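Side-chain contact in hypothetical protein NE0471 (Nitrosomonas europaea, PDB 2AUW), which is of unknown function but may bind DNA, probably through a helix-turn-helix-like part of its helical region: residues T107-A112 with R118-Y123. Residues are numbered along the deposited sequence; the frame is centred on the assembly and turned at random. Where two conformers were deposited one is given.
Sequences TTAAEA and RMVSYY
With chi1 at 175°, Val-120 turns CG1 anti to its own backbone N and CG2 anti to the carbonyl carbon, beside that N, and the two methyls meet Ala-109 and Ala-110. The fork thus spans two successive alanines where helices 106-113 and 117-124, joined by a short turn, pack together in a manner consistent with a helix-turn-helix and with the putative DNA binding of this protein. CG1 rests 3.8 Å from Ala-109 CB. The other branch is set against the main chain as much as against a side chain, since CG2 comes within 3.9 Å of Ala-110 CB but closer to its backbone. Small alanine methyls permit this near approach, and the CA atoms of Ala-110 and Val-120 are 6.1 Å apart. All three residues are buried, and the side chains that meet are all apolar. Phe-95 and Met-99 of helix 92-101 also pack on Val-120, while Trp-98 of that helix touches Ala-109, tying the pair of helices into the helical core. Elsewhere on helix 117-124, Arg-118 NH1 hydrogen-bonds to Arg-41 O of the second subunit. In the valine contact, Val-120 CG2 sits 3.6 Å from both N and CA of Ala-110.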
loop_
_atom_site.group_PDB
_atom_site.type_symbol
_atom_site.label_atom_id
_atom_site.label_comp_id
_atom_site.label_asym_id
_atom_site.label_seq_id
_atom_site.Cartn_x
_atom_site.Cartn_y
_atom_site.Cartn_z
ATOM N N THR B 107 11.590 4.719 -6.781
ATOM C CA THR B 107 12.433 4.161 -7.852
ATOM C C THR B 107 13.866 4.661 -7.818
ATOM O O THR B 107 14.780 3.855 -7.749
ATOM C CB THR B 107 11.804 4.396 -9.265
ATOM O OG1 THR B 107 10.554 3.706 -9.326
ATOM C CG2 THR B 107 12.723 3.848 -10.358
ATOM N N THR B 108 14.056 5.982 -7.858
ATOM C CA THR B 108 15.391 6.559 -7.979
ATOM C C THR B 108 16.167 6.398 -6.647
ATOM O O THR B 108 17.393 6.192 -6.666
ATOM C CB THR B 108 15.373 8.021 -8.504
ATOM O OG1 THR B 108 14.501 8.821 -7.712
ATOM C CG2 THR B 108 14.881 8.071 -9.977
ATOM N N ALA B 109 15.461 6.420 -5.511
ATOM C CA ALA B 109 16.139 6.133 -4.224
ATOM C C ALA B 109 16.602 4.678 -4.164
ATOM O O ALA B 109 17.713 4.397 -3.740
ATOM C CB ALA B 109 15.251 6.474 -3.006
ATOM N N ALA B 110 15.753 3.756 -4.610
ATOM C CA ALA B 110 16.132 2.332 -4.636
ATOM C C ALA B 110 17.348 2.109 -5.537
ATOM O O ALA B 110 18.309 1.428 -5.138
ATOM C CB ALA B 110 14.945 1.454 -5.084
ATOM N N GLU B 111 17.307 2.700 -6.728
ATOM C CA GLU B 111 18.427 2.630 -7.663
ATOM C C GLU B 111 19.692 3.244 -7.083
ATOM O O GLU B 111 20.772 2.650 -7.182
ATOM C CB GLU B 111 18.054 3.283 -9.004
ATOM C CG GLU B 111 17.063 2.414 -9.785
ATOM C CD GLU B 111 16.303 3.136 -10.886
ATOM O OE1 GLU B 111 16.272 4.388 -10.924
ATOM O OE2 GLU B 111 15.710 2.423 -11.718
ATOM N N ALA B 112 19.545 4.415 -6.464
ATOM C CA ALA B 112 20.637 5.111 -5.818
ATOM C C ALA B 112 21.371 4.220 -4.831
ATOM O O ALA B 112 22.584 4.119 -4.903
ATOM C CB ALA B 112 20.130 6.352 -5.112
ATOM N N ARG B 118 10.494 -1.483 -2.141
ATOM C CA ARG B 118 9.772 -1.795 -0.929
ATOM C C ARG B 118 10.565 -1.367 0.305
ATOM O O ARG B 118 9.990 -0.802 1.234
ATOM C CB ARG B 118 9.430 -3.294 -0.831
ATOM C CG ARG B 118 8.726 -3.697 0.481
ATOM C CD ARG B 118 8.526 -5.213 0.529
ATOM N NE ARG B 118 7.410 -5.680 1.375
ATOM C CZ ARG B 118 6.124 -5.444 1.128
ATOM N NH1 ARG B 118 5.179 -5.922 1.935
ATOM N NH2 ARG B 118 5.775 -4.698 0.089
HETATM N N MSE B 119 11.868 -1.651 0.306
HETATM C CA MSE B 119 12.695 -1.330 1.476
HETATM C C MSE B 119 12.835 0.182 1.652
HETATM O O MSE B 119 12.826 0.683 2.773
HETATM C CB MSE B 119 14.061 -1.997 1.391
HETATM C CG MSE B 119 14.011 -3.438 1.862
HETATM SE SE MSE B 119 13.931 -3.351 3.824
HETATM C CE MSE B 119 15.218 -4.871 4.146
ATOM N N VAL B 120 12.993 0.900 0.550
ATOM C CA VAL B 120 12.930 2.361 0.588
ATOM C C VAL B 120 11.645 2.842 1.278
ATOM O O VAL B 120 11.694 3.688 2.163
ATOM C CB VAL B 120 13.081 2.988 -0.824
ATOM C CG1 VAL B 120 12.887 4.527 -0.789
ATOM C CG2 VAL B 120 14.461 2.627 -1.415
ATOM N N SER B 121 10.498 2.336 0.834
ATOM C CA SER B 121 9.222 2.653 1.467
ATOM C C SER B 121 9.188 2.295 2.967
ATOM O O SER B 121 8.754 3.087 3.787
ATOM C CB SER B 121 8.096 1.923 0.752
ATOM O OG SER B 121 6.858 2.228 1.353
ATOM N N TYR B 122 9.667 1.115 3.325
ATOM C CA TYR B 122 9.670 0.715 4.746
ATOM C C TYR B 122 10.446 1.679 5.635
ATOM O O TYR B 122 9.971 2.052 6.715
ATOM C CB TYR B 122 10.164 -0.727 4.921
ATOM C CG TYR B 122 9.016 -1.739 4.899
ATOM C CD1 TYR B 122 8.769 -2.564 5.998
ATOM C CD2 TYR B 122 8.154 -1.833 3.804
ATOM C CE1 TYR B 122 7.720 -3.482 6.009
ATOM C CE2 TYR B 122 7.096 -2.781 3.788
ATOM C CZ TYR B 122 6.889 -3.594 4.898
ATOM O OH TYR B 122 5.859 -4.523 4.920
ATOM N N TYR B 123 11.612 2.089 5.144
ATOM C CA TYR B 123 12.462 3.070 5.837
ATOM C C TYR B 123 11.795 4.442 5.899
ATOM O O TYR B 123 11.792 5.096 6.946
ATOM C CB TYR B 123 13.822 3.187 5.155
ATOM C CG TYR B 123 14.703 1.947 5.189
ATOM C CD1 TYR B 123 15.553 1.649 4.119
ATOM C CD2 TYR B 123 14.710 1.075 6.296
ATOM C CE1 TYR B 123 16.400 0.503 4.138
ATOM C CE2 TYR B 123 15.539 -0.056 6.313
ATOM C CZ TYR B 123 16.368 -0.342 5.237
ATOM O OH TYR B 123 17.172 -1.479 5.259
#